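Local coordinates for glutamate receptor 1 (Adineta vaga, PDB 4IO3), which binds L-glutamate, and here aspartate, in this ligand-binding domain and is probably part of a ligand-gated ion channel of the ionotropic glutamate receptor family, at residues A3-I8 with M52-D57; E46-K51 with V223-L228; D85-S90 with D203-G208; D104-I109 with M179-A184. One frame throughout, in Å; residues are numbered along the deposited sequence.

Contact 1: residues A3-I8 with M52-D57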
loop_
_atom_site.group_PDB
_atom_site.type_symbol
_atom_site.label_atom_id
_atom_site.label_comp_id
_atom_site.label_asym_id
_atom_site.label_seq_id
_atom_site.Cartn_x
_atom_site.Cartn_y
_atom_site.Cartn_z
ATOM N N ALA A 3 -7.950 8.142 -21.832
ATOM C CA ALA A 3 -9.354 8.490 -21.957
ATOM C C ALA A 3 -10.058 8.359 -20.607
ATOM O O ALA A 3 -9.554 7.667 -19.695
ATOM C CB ALA A 3 -10.032 7.593 -22.989
ATOM N N ARG A 4 -11.211 9.029 -20.496
ATOM C CA ARG A 4 -12.097 8.905 -19.335
ATOM C C ARG A 4 -13.096 7.798 -19.594
ATOM O O ARG A 4 -13.476 7.569 -20.743
ATOM C CB ARG A 4 -12.878 10.203 -19.115
ATOM C CG ARG A 4 -12.011 11.371 -18.689
ATOM C CD ARG A 4 -11.566 11.257 -17.237
ATOM N NE ARG A 4 -10.915 12.497 -16.803
ATOM C CZ ARG A 4 -11.565 13.587 -16.401
ATOM N NH1 ARG A 4 -12.895 13.600 -16.365
ATOM N NH2 ARG A 4 -10.884 14.670 -16.033
ATOM N N LEU A 5 -13.534 7.142 -18.525
ATOM C CA LEU A 5 -14.417 5.980 -18.638
ATOM C C LEU A 5 -15.923 6.341 -18.770
ATOM O O LEU A 5 -16.776 5.460 -18.917
ATOM C CB LEU A 5 -14.165 5.067 -17.449
ATOM C CG LEU A 5 -12.921 4.177 -17.613
ATOM C CD1 LEU A 5 -12.563 3.511 -16.318
ATOM C CD2 LEU A 5 -13.212 3.103 -18.666
ATOM N N LYS A 6 -16.279 7.620 -18.706
ATOM C CA LYS A 6 -17.704 7.984 -18.781
ATOM C C LYS A 6 -18.436 7.469 -20.035
ATOM O O LYS A 6 -17.995 7.709 -21.159
ATOM C CB LYS A 6 -17.866 9.493 -18.708
ATOM C CG LYS A 6 -19.344 9.925 -18.697
ATOM C CD LYS A 6 -19.479 11.427 -18.567
ATOM C CE LYS A 6 -20.938 11.839 -18.468
ATOM N NZ LYS A 6 -21.092 13.330 -18.432
ATOM N N GLY A 7 -19.568 6.785 -19.832
ATOM C CA GLY A 7 -20.347 6.208 -20.916
ATOM C C GLY A 7 -19.808 4.906 -21.506
ATOM O O GLY A 7 -20.451 4.292 -22.370
ATOM N N ILE A 8 -18.641 4.478 -21.038
ATOM C CA ILE A 8 -17.969 3.314 -21.587
ATOM C C ILE A 8 -18.388 2.067 -20.809
ATOM O O ILE A 8 -18.525 2.119 -19.589
ATOM C CB ILE A 8 -16.440 3.465 -21.468
ATOM C CG1 ILE A 8 -15.982 4.693 -22.268
ATOM C CG2 ILE A 8 -15.752 2.186 -21.889
ATOM C CD1 ILE A 8 -16.351 4.669 -23.725
ATOM N N MET A 52 -17.375 7.900 -11.898
ATOM C CA MET A 52 -16.687 7.834 -13.180
ATOM C C MET A 52 -17.647 7.759 -14.372
ATOM O O MET A 52 -17.272 8.095 -15.485
ATOM C CB MET A 52 -15.777 6.635 -13.198
ATOM C CG MET A 52 -14.746 6.734 -12.093
ATOM S SD MET A 52 -13.641 5.327 -12.029
ATOM C CE MET A 52 -12.723 5.643 -13.459
ATOM N N GLY A 53 -18.853 7.266 -14.137
ATOM C CA GLY A 53 -19.861 7.268 -15.190
ATOM C C GLY A 53 -19.804 6.111 -16.179
ATOM O O GLY A 53 -20.519 6.126 -17.174
ATOM N N PHE A 54 -18.980 5.102 -15.922
ATOM C CA PHE A 54 -18.957 3.927 -16.799
ATOM C C PHE A 54 -20.215 3.085 -16.599
ATOM O O PHE A 54 -20.979 3.309 -15.659
ATOM C CB PHE A 54 -17.687 3.076 -16.603
ATOM C CG PHE A 54 -17.475 2.566 -15.193
ATOM C CD1 PHE A 54 -18.171 1.457 -14.717
ATOM C CD2 PHE A 54 -16.529 3.156 -14.368
ATOM C CE1 PHE A 54 -17.962 0.973 -13.409
ATOM C CE2 PHE A 54 -16.315 2.677 -13.074
ATOM C CZ PHE A 54 -17.019 1.587 -12.594
ATOM N N VAL A 55 -20.435 2.160 -17.532
ATOM C CA VAL A 55 -21.522 1.197 -17.454
ATOM C C VAL A 55 -20.915 -0.108 -16.990
ATOM O O VAL A 55 -19.994 -0.643 -17.619
ATOM C CB VAL A 55 -22.218 1.058 -18.813
ATOM C CG1 VAL A 55 -23.310 0.028 -18.753
ATOM C CG2 VAL A 55 -22.788 2.406 -19.225
ATOM N N ALA A 56 -21.408 -0.610 -15.867
ATOM C CA ALA A 56 -20.819 -1.792 -15.251
ATOM C C ALA A 56 -21.463 -3.082 -15.727
ATOM O O ALA A 56 -22.666 -3.276 -15.594
ATOM C CB ALA A 56 -20.882 -1.708 -13.740
ATOM N N ASP A 57 -20.650 -3.939 -16.315
ATOM C CA ASP A 57 -21.069 -5.289 -16.699
ATOM C C ASP A 57 -20.328 -6.272 -15.807
ATOM O O ASP A 57 -19.256 -6.755 -16.171
ATOM C CB ASP A 57 -20.734 -5.543 -18.166
ATOM C CG ASP A 57 -21.088 -6.952 -18.623
ATOM O OD1 ASP A 57 -21.792 -7.681 -17.896
ATOM O OD2 ASP A 57 -20.643 -7.340 -19.716
#
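Leu5 and Met52 lie side by side and point the same way, with Leu5 CD1 3.6 Å from Met52 CE. The Met52 chain bends at its last torsion (chi3 71°), and this turns CE toward the leucine. Leu5 also meets Phe54, but closer to the backbone: Leu5 CB is 4.1 Å from Phe54 CB. With CG between the backbone N and the carbonyl carbon (chi1 58°), the Phe54 ring runs away from residues 3-8. The sulfur of Met52 lies at the ring edge, in plane. Beyond the two segments, the side chains of Leu48, Arg49 and Leu10 touch Phe54.

The backbones are joined by two nearly straight hydrogen bonds. Gly7 N donates to Gly53 O at 2.9 Å, from above the carbonyl plane. Val55 N donates to Ile8 O at 2.8 Å. Phe54 CB also sits 3.2 Å from Ile8 O. Lys6 CA approaches Met52 O at 3.3 Å, while the lysine chain extends outward.

Gly53 has positive phi just after helix 40-52, and a CB there would probably press on Lys6 CG and on the carbonyl O of Met52. Leu5 to Ile8 form a type II beta turn, closed by Ile8 N to Leu5 O at 3.0 Å. The turn leads into strand 9-14, the parallel neighbour of strand 55-60. The arrangement is thus the edge of a parallel alpha/beta sheet, where a helix ends and the next strand begins.

Contact 2: residues E46-K51 with V223-L228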
loop_
_atom_site.group_PDB
_atom_site.type_symbol
_atom_site.label_atom_id
_atom_site.label_comp_id
_atom_site.label_asym_id
_atom_site.label_seq_id
_atom_site.Cartn_x
_atom_site.Cartn_y
_atom_site.Cartn_z
ATOM N N GLU A 46 -20.086 0.174 -7.300
ATOM C CA GLU A 46 -21.116 1.210 -7.332
ATOM C C GLU A 46 -20.533 2.614 -7.048
ATOM O O GLU A 46 -20.865 3.576 -7.748
ATOM C CB GLU A 46 -22.257 0.837 -6.382
ATOM C CG GLU A 46 -23.376 1.833 -6.294
ATOM C CD GLU A 46 -23.983 2.155 -7.643
ATOM O OE1 GLU A 46 -23.875 1.320 -8.576
ATOM O OE2 GLU A 46 -24.563 3.255 -7.768
ATOM N N TYR A 47 -19.650 2.732 -6.062
ATOM C CA TYR A 47 -18.962 4.002 -5.815
ATOM C C TYR A 47 -18.181 4.498 -7.027
ATOM O O TYR A 47 -18.271 5.686 -7.391
ATOM C CB TYR A 47 -18.012 3.909 -4.624
ATOM C CG TYR A 47 -18.681 4.179 -3.312
ATOM C CD1 TYR A 47 -19.070 5.465 -2.956
ATOM C CD2 TYR A 47 -18.910 3.147 -2.411
ATOM C CE1 TYR A 47 -19.689 5.706 -1.745
ATOM C CE2 TYR A 47 -19.532 3.382 -1.198
ATOM C CZ TYR A 47 -19.912 4.652 -0.871
ATOM O OH TYR A 47 -20.520 4.875 0.342
ATOM N N LEU A 48 -17.411 3.621 -7.649
ATOM C CA LEU A 48 -16.632 4.032 -8.810
ATOM C C LEU A 48 -17.531 4.378 -9.999
ATOM O O LEU A 48 -17.278 5.350 -10.713
ATOM C CB LEU A 48 -15.648 2.946 -9.221
ATOM C CG LEU A 48 -14.525 2.706 -8.215
ATOM C CD1 LEU A 48 -13.841 1.387 -8.492
ATOM C CD2 LEU A 48 -13.531 3.859 -8.272
ATOM N N ARG A 49 -18.573 3.581 -10.203
ATOM C CA ARG A 49 -19.496 3.808 -11.328
ATOM C C ARG A 49 -20.142 5.176 -11.187
ATOM O O ARG A 49 -20.296 5.916 -12.166
ATOM C CB ARG A 49 -20.576 2.722 -11.353
ATOM C CG ARG A 49 -21.519 2.857 -12.540
ATOM C CD ARG A 49 -22.768 2.026 -12.354
ATOM N NE ARG A 49 -23.614 2.504 -11.267
ATOM C CZ ARG A 49 -24.242 3.675 -11.256
ATOM N NH1 ARG A 49 -24.121 4.529 -12.270
ATOM N NH2 ARG A 49 -24.994 4.004 -10.217
ATOM N N ASP A 50 -20.525 5.524 -9.970
ATOM C CA ASP A 50 -21.192 6.812 -9.728
ATOM C C ASP A 50 -20.262 7.993 -9.967
ATOM O O ASP A 50 -20.682 9.032 -10.473
ATOM C CB ASP A 50 -21.709 6.888 -8.294
ATOM C CG ASP A 50 -22.973 6.083 -8.080
ATOM O OD1 ASP A 50 -23.644 5.731 -9.080
ATOM O OD2 ASP A 50 -23.298 5.813 -6.900
ATOM N N LYS A 51 -19.001 7.859 -9.588
ATOM C CA LYS A 51 -18.042 8.934 -9.803
ATOM C C LYS A 51 -17.515 9.036 -11.226
ATOM O O LYS A 51 -17.228 10.128 -11.703
ATOM C CB LYS A 51 -16.862 8.782 -8.838
ATOM C CG LYS A 51 -17.231 9.136 -7.430
ATOM C CD LYS A 51 -16.153 8.726 -6.464
ATOM C CE LYS A 51 -14.881 9.533 -6.657
ATOM N NZ LYS A 51 -13.728 8.598 -6.626
ATOM N N VAL A 223 -6.915 7.884 -10.147
ATOM C CA VAL A 223 -7.322 9.114 -9.489
ATOM C C VAL A 223 -8.564 8.891 -8.646
ATOM O O VAL A 223 -8.679 9.407 -7.533
ATOM C CB VAL A 223 -7.543 10.219 -10.530
ATOM C CG1 VAL A 223 -8.309 11.404 -9.964
ATOM C CG2 VAL A 223 -6.202 10.666 -11.081
ATOM N N ASN A 224 -9.494 8.108 -9.174
ATOM C CA ASN A 224 -10.717 7.860 -8.460
ATOM C C ASN A 224 -10.545 6.954 -7.264
ATOM O O ASN A 224 -11.151 7.173 -6.203
ATOM C CB ASN A 224 -11.799 7.368 -9.418
ATOM C CG ASN A 224 -12.454 8.510 -10.157
ATOM O OD1 ASN A 224 -13.394 9.102 -9.653
ATOM N ND2 ASN A 224 -11.939 8.847 -11.325
ATOM N N ILE A 225 -9.704 5.926 -7.406
ATOM C CA ILE A 225 -9.417 5.080 -6.249
ATOM C C ILE A 225 -8.769 5.904 -5.124
ATOM O O ILE A 225 -9.126 5.810 -3.942
ATOM C CB ILE A 225 -8.489 3.928 -6.658
ATOM C CG1 ILE A 225 -9.254 2.937 -7.533
ATOM C CG2 ILE A 225 -7.925 3.247 -5.434
ATOM C CD1 ILE A 225 -10.371 2.222 -6.764
ATOM N N LEU A 226 -7.808 6.749 -5.481
ATOM C CA LEU A 226 -7.107 7.548 -4.482
ATOM C C LEU A 226 -8.062 8.543 -3.822
ATOM O O LEU A 226 -7.964 8.834 -2.645
ATOM C CB LEU A 226 -5.932 8.268 -5.135
ATOM C CG LEU A 226 -4.764 7.352 -5.515
ATOM C CD1 LEU A 226 -3.777 7.972 -6.454
ATOM C CD2 LEU A 226 -4.066 6.904 -4.225
ATOM N N SER A 227 -9.020 9.047 -4.590
ATOM C CA SER A 227 -10.022 9.934 -4.023
ATOM C C SER A 227 -10.893 9.183 -3.017
ATOM O O SER A 227 -11.185 9.705 -1.950
ATOM C CB SER A 227 -10.879 10.558 -5.124
ATOM O OG SER A 227 -11.908 11.369 -4.558
ATOM N N LEU A 228 -11.307 7.955 -3.338
ATOM C CA LEU A 228 -12.067 7.182 -2.366
ATOM C C LEU A 228 -11.246 6.916 -1.089
ATOM O O LEU A 228 -11.787 6.855 0.022
ATOM C CB LEU A 228 -12.561 5.888 -2.970
ATOM C CG LEU A 228 -13.542 5.972 -4.131
ATOM C CD1 LEU A 228 -13.890 4.586 -4.650
ATOM C CD2 LEU A 228 -14.827 6.721 -3.739
HETATM O O HOH W 1 -14.237 11.598 -10.921
#
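Asn224 OD1 is gripped by two donors, Lys51 NZ at 3.1 Å and a water at 2.9 Å. The lysine nitrogen lies in the carbonyl plane of the amide, on a lone pair. The same water makes a weak bond to Lys51 O. Asn224 ND2 is held within its own helix by Asp220 O, which fixes the turn of the amide. With an alanine here, Lys51 NZ would probably lose its hydrogen-bond acceptor on this side chain, and the weak water link would probably go too.

The Lys51 chain bends at chi3 and chi4 and slides past Asn224 in the opposite direction. Its CD packs on Leu228 CD2 at 3.6 Å. Beside these polar groups the contact is aliphatic. Leu48 CD2 touches Leu228 CD1 at 3.7 Å and Ile225 CD1 at 3.9 Å. The Leu48 side chain crosses both of these obliquely. Tyr47 adds its CB, 4.2 Å from Leu228 CD1.

The two helix segments cross at 118°, with their axes 10.6 Å apart at closest approach. Helix 233-242 packs beside them: Ile233 meets both Tyr47 and Leu228. Leu44, earlier on helix 40-52, also meets Leu228. Val223, Leu226 and Ser227 of helix 218-230 contact the second subunit.

Contact 3: residues D85-S90 with D203-G208. With ASP (aspartic acid), chain C.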
loop_
_atom_site.group_PDB
_atom_site.type_symbol
_atom_site.label_atom_id
_atom_site.label_comp_id
_atom_site.label_asym_id
_atom_site.label_seq_id
_atom_site.Cartn_x
_atom_site.Cartn_y
_atom_site.Cartn_z
ATOM N N ASP A 85 -10.103 -9.329 -3.896
ATOM C CA ASP A 85 -9.005 -9.557 -2.996
ATOM C C ASP A 85 -7.848 -10.199 -3.749
ATOM O O ASP A 85 -7.446 -11.334 -3.465
ATOM C CB ASP A 85 -9.433 -10.388 -1.768
ATOM C CG ASP A 85 -10.173 -11.694 -2.097
ATOM O OD1 ASP A 85 -10.723 -11.873 -3.199
ATOM O OD2 ASP A 85 -10.213 -12.569 -1.170
ATOM N N ILE A 86 -7.294 -9.431 -4.677
ATOM C CA ILE A 86 -6.316 -9.916 -5.640
ATOM C C ILE A 86 -4.964 -9.310 -5.316
ATOM O O ILE A 86 -4.752 -8.081 -5.431
ATOM C CB ILE A 86 -6.708 -9.549 -7.076
ATOM C CG1 ILE A 86 -8.133 -10.036 -7.387
ATOM C CG2 ILE A 86 -5.660 -10.039 -8.058
ATOM C CD1 ILE A 86 -8.709 -9.428 -8.648
ATOM N N THR A 87 -4.043 -10.166 -4.878
ATOM C CA THR A 87 -2.729 -9.707 -4.452
ATOM C C THR A 87 -1.854 -9.229 -5.608
ATOM O O THR A 87 -1.765 -9.874 -6.653
ATOM C CB THR A 87 -2.010 -10.829 -3.685
ATOM O OG1 THR A 87 -2.852 -11.237 -2.604
ATOM C CG2 THR A 87 -0.677 -10.372 -3.113
ATOM N N VAL A 88 -1.230 -8.065 -5.405
ATOM C CA VAL A 88 -0.292 -7.499 -6.392
ATOM C C VAL A 88 1.031 -8.219 -6.219
ATOM O O VAL A 88 1.635 -8.174 -5.156
ATOM C CB VAL A 88 -0.114 -5.998 -6.170
ATOM C CG1 VAL A 88 0.866 -5.412 -7.169
ATOM C CG2 VAL A 88 -1.426 -5.298 -6.289
ATOM N N THR A 89 1.455 -8.947 -7.238
ATOM C CA THR A 89 2.723 -9.633 -7.177
ATOM C C THR A 89 3.590 -9.323 -8.381
ATOM O O THR A 89 3.094 -8.954 -9.423
ATOM C CB THR A 89 2.582 -11.165 -7.128
ATOM O OG1 THR A 89 2.119 -11.629 -8.407
ATOM C CG2 THR A 89 1.567 -11.604 -6.036
ATOM N N SER A 90 4.885 -9.491 -8.219
ATOM C CA SER A 90 5.840 -9.239 -9.281
ATOM C C SER A 90 5.547 -10.083 -10.519
ATOM O O SER A 90 5.539 -9.579 -11.632
ATOM C CB SER A 90 7.249 -9.506 -8.805
ATOM O OG SER A 90 8.148 -9.073 -9.790
ATOM N N ASP A 203 4.317 -11.864 4.469
ATOM C CA ASP A 203 4.083 -11.479 3.084
ATOM C C ASP A 203 3.234 -10.219 2.952
ATOM O O ASP A 203 2.191 -10.225 2.294
ATOM C CB ASP A 203 3.445 -12.629 2.295
ATOM C CG ASP A 203 3.628 -12.465 0.802
ATOM O OD1 ASP A 203 4.702 -11.981 0.393
ATOM O OD2 ASP A 203 2.706 -12.826 0.036
ATOM N N LYS A 204 3.663 -9.146 3.595
ATOM C CA LYS A 204 2.958 -7.863 3.488
ATOM C C LYS A 204 2.891 -7.477 2.004
ATOM O O LYS A 204 3.894 -7.515 1.264
ATOM C CB LYS A 204 3.686 -6.783 4.270
ATOM C CG LYS A 204 3.936 -7.097 5.746
ATOM C CD LYS A 204 2.657 -7.071 6.580
ATOM C CE LYS A 204 2.926 -6.705 8.053
ATOM N NZ LYS A 204 4.211 -7.279 8.574
ATOM N N SER A 205 1.696 -7.079 1.579
ATOM C CA SER A 205 1.418 -6.891 0.196
ATOM C C SER A 205 0.248 -5.920 0.069
ATOM O O SER A 205 -0.173 -5.295 1.065
ATOM C CB SER A 205 1.060 -8.249 -0.416
ATOM O OG SER A 205 0.121 -8.958 0.411
ATOM N N THR A 206 -0.298 -5.816 -1.138
ATOM C CA THR A 206 -1.478 -4.998 -1.380
ATOM C C THR A 206 -2.456 -5.710 -2.275
ATOM O O THR A 206 -2.081 -6.665 -2.974
ATOM C CB THR A 206 -1.082 -3.695 -2.069
ATOM O OG1 THR A 206 -0.327 -3.990 -3.255
ATOM C CG2 THR A 206 -0.223 -2.858 -1.137
ATOM N N PHE A 207 -3.706 -5.258 -2.267
ATOM C CA PHE A 207 -4.690 -5.673 -3.251
ATOM C C PHE A 207 -4.856 -4.514 -4.231
ATOM O O PHE A 207 -4.924 -3.355 -3.815
ATOM C CB PHE A 207 -6.064 -5.947 -2.638
ATOM C CG PHE A 207 -6.124 -7.121 -1.702
ATOM C CD1 PHE A 207 -5.318 -8.224 -1.880
ATOM C CD2 PHE A 207 -7.070 -7.145 -0.700
ATOM C CE1 PHE A 207 -5.413 -9.298 -1.021
ATOM C CE2 PHE A 207 -7.181 -8.213 0.173
ATOM C CZ PHE A 207 -6.376 -9.301 -0.006
ATOM N N GLY A 208 -4.924 -4.813 -5.524
ATOM C CA GLY A 208 -5.156 -3.790 -6.521
ATOM C C GLY A 208 -6.142 -4.278 -7.568
ATOM O O GLY A 208 -6.342 -5.495 -7.709
HETATM N N ASP C . -5.205 -12.803 -2.410
HETATM C CA ASP C . -4.865 -14.131 -2.983
HETATM C C ASP C . -4.401 -13.987 -4.411
HETATM O O ASP C . -4.592 -12.926 -5.072
HETATM C CB ASP C . -6.068 -15.093 -2.958
HETATM C CG ASP C . -6.292 -15.717 -1.602
HETATM O OD1 ASP C . -7.483 -16.002 -1.256
HETATM O OD2 ASP C . -5.290 -15.943 -0.877
HETATM O OXT ASP C . -3.832 -14.950 -4.943
#
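Val88 N donates to Thr206 O at 2.9 Å in a nearly straight bond. The loop 85-90 also holds the bound aspartate. The ligand's amino N donates to Asp85 O at 2.9 Å and to Thr87 OG1 at 2.8 Å. Thr87 N donates to the ligand's alpha-carboxylate atom O at 2.8 Å, with an N-H...O angle of 170°. A longer bond runs from Gly208 N to Ile86 O at 3.3 Å, nearly along the C=O axis. Between the two backbone bonds, Thr87 and Phe207 form a single bridge.

The Phe207 ring packs against this loop. Asp85 CB sits over one ring face, 4.0 Å from the ring centroid, in a CH-pi contact. Thr87 OG1 lies at the ring edge, 3.6 Å from Phe207 CE1. Its chi1 of -56° sets the hydroxyl beside the backbone N, where it can take the ligand's ammonium. Val88 CG2 lies against Thr206 OG1 at 3.5 Å, and that hydroxyl is hydrogen-bonded to Arg229 of the second subunit.

Tyr67 and Ser17 hold the Asp85 carboxylate, and Arg92, Arg136 and Ala140 also bind the ligand. This is the amino-acid site in the cleft of a two-lobed periplasmic-binding-protein fold, the clamshell of glutamate receptor ligand-binding domains.

Contact 4: residues D104-I109 with M179-A184. With ASP (aspartic acid), chain C.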
loop_
_atom_site.group_PDB
_atom_site.type_symbol
_atom_site.label_atom_id
_atom_site.label_comp_id
_atom_site.label_asym_id
_atom_site.label_seq_id
_atom_site.Cartn_x
_atom_site.Cartn_y
_atom_site.Cartn_z
ATOM N N ASP A 104 -4.244 -2.649 2.020
ATOM C CA ASP A 104 -3.054 -3.387 2.371
ATOM C C ASP A 104 -3.471 -4.840 2.612
ATOM O O ASP A 104 -4.655 -5.174 2.668
ATOM C CB ASP A 104 -2.317 -2.750 3.558
ATOM C CG ASP A 104 -3.201 -2.525 4.766
ATOM O OD1 ASP A 104 -4.255 -3.183 4.886
ATOM O OD2 ASP A 104 -2.831 -1.676 5.611
ATOM N N ASN A 105 -2.496 -5.716 2.726
ATOM C CA ASN A 105 -2.780 -7.133 2.944
ATOM C C ASN A 105 -1.566 -7.762 3.582
ATOM O O ASN A 105 -0.470 -7.213 3.537
ATOM C CB ASN A 105 -3.117 -7.858 1.625
ATOM C CG ASN A 105 -3.471 -9.341 1.823
ATOM O OD1 ASN A 105 -4.401 -9.676 2.582
ATOM N ND2 ASN A 105 -2.735 -10.231 1.151
ATOM N N SER A 106 -1.795 -8.891 4.225
ATOM C CA SER A 106 -0.727 -9.757 4.687
ATOM C C SER A 106 -1.398 -11.094 4.882
ATOM O O SER A 106 -2.634 -11.183 4.817
ATOM C CB SER A 106 -0.127 -9.264 6.008
ATOM O OG SER A 106 -1.131 -9.096 7.007
ATOM N N MET A 107 -0.617 -12.118 5.180
ATOM C CA MET A 107 -1.177 -13.446 5.437
ATOM C C MET A 107 -0.963 -13.884 6.854
ATOM O O MET A 107 -0.061 -13.390 7.528
ATOM C CB MET A 107 -0.590 -14.506 4.493
ATOM C CG MET A 107 -1.009 -14.297 3.037
ATOM S SD MET A 107 -0.538 -15.645 1.937
ATOM C CE MET A 107 1.208 -15.262 1.703
ATOM N N ARG A 108 -1.805 -14.820 7.291
ATOM C CA ARG A 108 -1.618 -15.479 8.573
ATOM C C ARG A 108 -1.746 -16.985 8.437
ATOM O O ARG A 108 -2.277 -17.484 7.443
ATOM C CB ARG A 108 -2.628 -14.909 9.572
ATOM C CG ARG A 108 -2.348 -13.409 9.774
ATOM C CD ARG A 108 -2.715 -12.899 11.119
ATOM N NE ARG A 108 -2.102 -13.639 12.215
ATOM C CZ ARG A 108 -2.621 -13.706 13.433
ATOM N NH1 ARG A 108 -3.769 -13.076 13.697
ATOM N NH2 ARG A 108 -2.009 -14.393 14.383
ATOM N N ILE A 109 -1.212 -17.704 9.422
ATOM C CA ILE A 109 -1.375 -19.141 9.503
ATOM C C ILE A 109 -2.759 -19.462 10.067
ATOM O O ILE A 109 -3.136 -18.939 11.098
ATOM C CB ILE A 109 -0.249 -19.775 10.383
ATOM C CG1 ILE A 109 1.115 -19.508 9.747
ATOM C CG2 ILE A 109 -0.444 -21.262 10.524
ATOM C CD1 ILE A 109 2.279 -19.808 10.659
ATOM N N MET A 179 -3.718 -17.905 4.866
ATOM C CA MET A 179 -4.852 -17.146 4.387
ATOM C C MET A 179 -4.586 -15.662 4.510
ATOM O O MET A 179 -3.979 -15.229 5.475
ATOM C CB MET A 179 -6.069 -17.543 5.230
ATOM C CG MET A 179 -7.378 -17.276 4.611
ATOM S SD MET A 179 -8.754 -18.026 5.532
ATOM C CE MET A 179 -10.012 -17.166 4.599
ATOM N N ASP A 180 -5.100 -14.871 3.572
ATOM C CA ASP A 180 -5.068 -13.421 3.697
ATOM C C ASP A 180 -5.767 -12.970 4.991
ATOM O O ASP A 180 -6.807 -13.511 5.364
ATOM C CB ASP A 180 -5.815 -12.762 2.532
ATOM C CG ASP A 180 -5.128 -12.925 1.184
ATOM O OD1 ASP A 180 -3.879 -13.038 1.088
ATOM O OD2 ASP A 180 -5.870 -12.881 0.170
ATOM N N ILE A 181 -5.232 -11.938 5.626
ATOM C CA ILE A 181 -5.685 -11.554 6.955
ATOM C C ILE A 181 -7.133 -11.058 7.027
ATOM O O ILE A 181 -7.848 -11.395 7.955
ATOM C CB ILE A 181 -4.721 -10.506 7.552
ATOM C CG1 ILE A 181 -5.031 -10.246 9.028
ATOM C CG2 ILE A 181 -4.748 -9.229 6.767
ATOM C CD1 ILE A 181 -3.870 -9.494 9.743
ATOM N N GLY A 182 -7.584 -10.277 6.046
ATOM C CA GLY A 182 -8.945 -9.757 6.074
ATOM C C GLY A 182 -10.007 -10.832 6.082
ATOM O O GLY A 182 -10.860 -10.878 6.970
ATOM N N THR A 183 -9.945 -11.727 5.106
ATOM C CA THR A 183 -10.873 -12.854 5.056
ATOM C C THR A 183 -10.616 -13.894 6.161
ATOM O O THR A 183 -11.551 -14.540 6.650
ATOM C CB THR A 183 -10.880 -13.512 3.646
ATOM O OG1 THR A 183 -9.532 -13.850 3.268
ATOM C CG2 THR A 183 -11.480 -12.558 2.632
ATOM N N ALA A 184 -9.360 -14.076 6.555
ATOM C CA ALA A 184 -9.073 -15.044 7.606
ATOM C C ALA A 184 -9.751 -14.615 8.913
ATOM O O ALA A 184 -10.349 -15.418 9.625
ATOM C CB ALA A 184 -7.588 -15.164 7.810
HETATM N N ASP C . -5.205 -12.803 -2.410
HETATM C CA ASP C . -4.865 -14.131 -2.983
HETATM C C ASP C . -4.401 -13.987 -4.411
HETATM O O ASP C . -4.592 -12.926 -5.072
HETATM C CB ASP C . -6.068 -15.093 -2.958
HETATM C CG ASP C . -6.292 -15.717 -1.602
HETATM O OD1 ASP C . -7.483 -16.002 -1.256
HETATM O OD2 ASP C . -5.290 -15.943 -0.877
HETATM O OXT ASP C . -3.832 -14.950 -4.943
HETATM O O HOH W 2 -6.661 -8.909 3.624
#
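Asn105 CG is anti to the backbone N (chi1 -178°), which carries the amide across to Asp180. Asp180 CG lies beside its own backbone N (chi1 -68°), and the two side chains cross at about a right angle. Asn105 ND2 donates to Asp180 OD1 at 3.0 Å. The donor stands above the carboxylate plane, with the amide and carboxylate planes 89° apart. Asn105 ND2 also bonds Ser205 OG. Asn105 OD1 takes a water at 2.6 Å, and that water accepts from Gly182 N.

The strands pair antiparallel. Arg108 and Met179 are a hydrogen-bonded pair, with Arg108 N to Met179 O at 2.9 Å and Met179 N to Arg108 O at 3.0 Å. Ile181 N, at the start of helix 181-190, donates to Ser106 O at 2.8 Å. The Ile181 side chain lies across Arg108, CD1 to Arg108 CD at 3.8 Å, while Arg108 NH2 bonds Gly199 O.

A leucine in place of Asn105 would probably leave Asp180 OD1, Ser205 OG and the water without this partner, and the carboxylate freer to turn. Asp180 OD2 accepts the amino N of the bound aspartate at 2.7 Å. One oxygen therefore binds the ligand while the other is held by a second-shell amide, which implies a carboxylate positioned to meet the ligand's ammonium.

Overall arrangement
Contacts 1 and 2 lie toward one end of the molecule, their centres 11 Å apart. Both draw on helix 40-52, whose end at Met52 leads into strand 55-60 in contact 1. Contacts 3 and 4 lie near the middle, also 11 Å apart. Their strands 200-211 and 103-112 are neighbours in the mixed sheet, and both touch the bound aspartate. Contact 1 is about 32 Å from contact 4, centre to centre. Along the chain, contact 4 is nested inside the loop closed by contact 3, and contact 3 inside that closed by contact 2, while contacts 1 and 2 alternate. Helix 218-230 thus brings the chain back to its early part after building the ligand site. Contacts 2 and 3 both reach the second subunit.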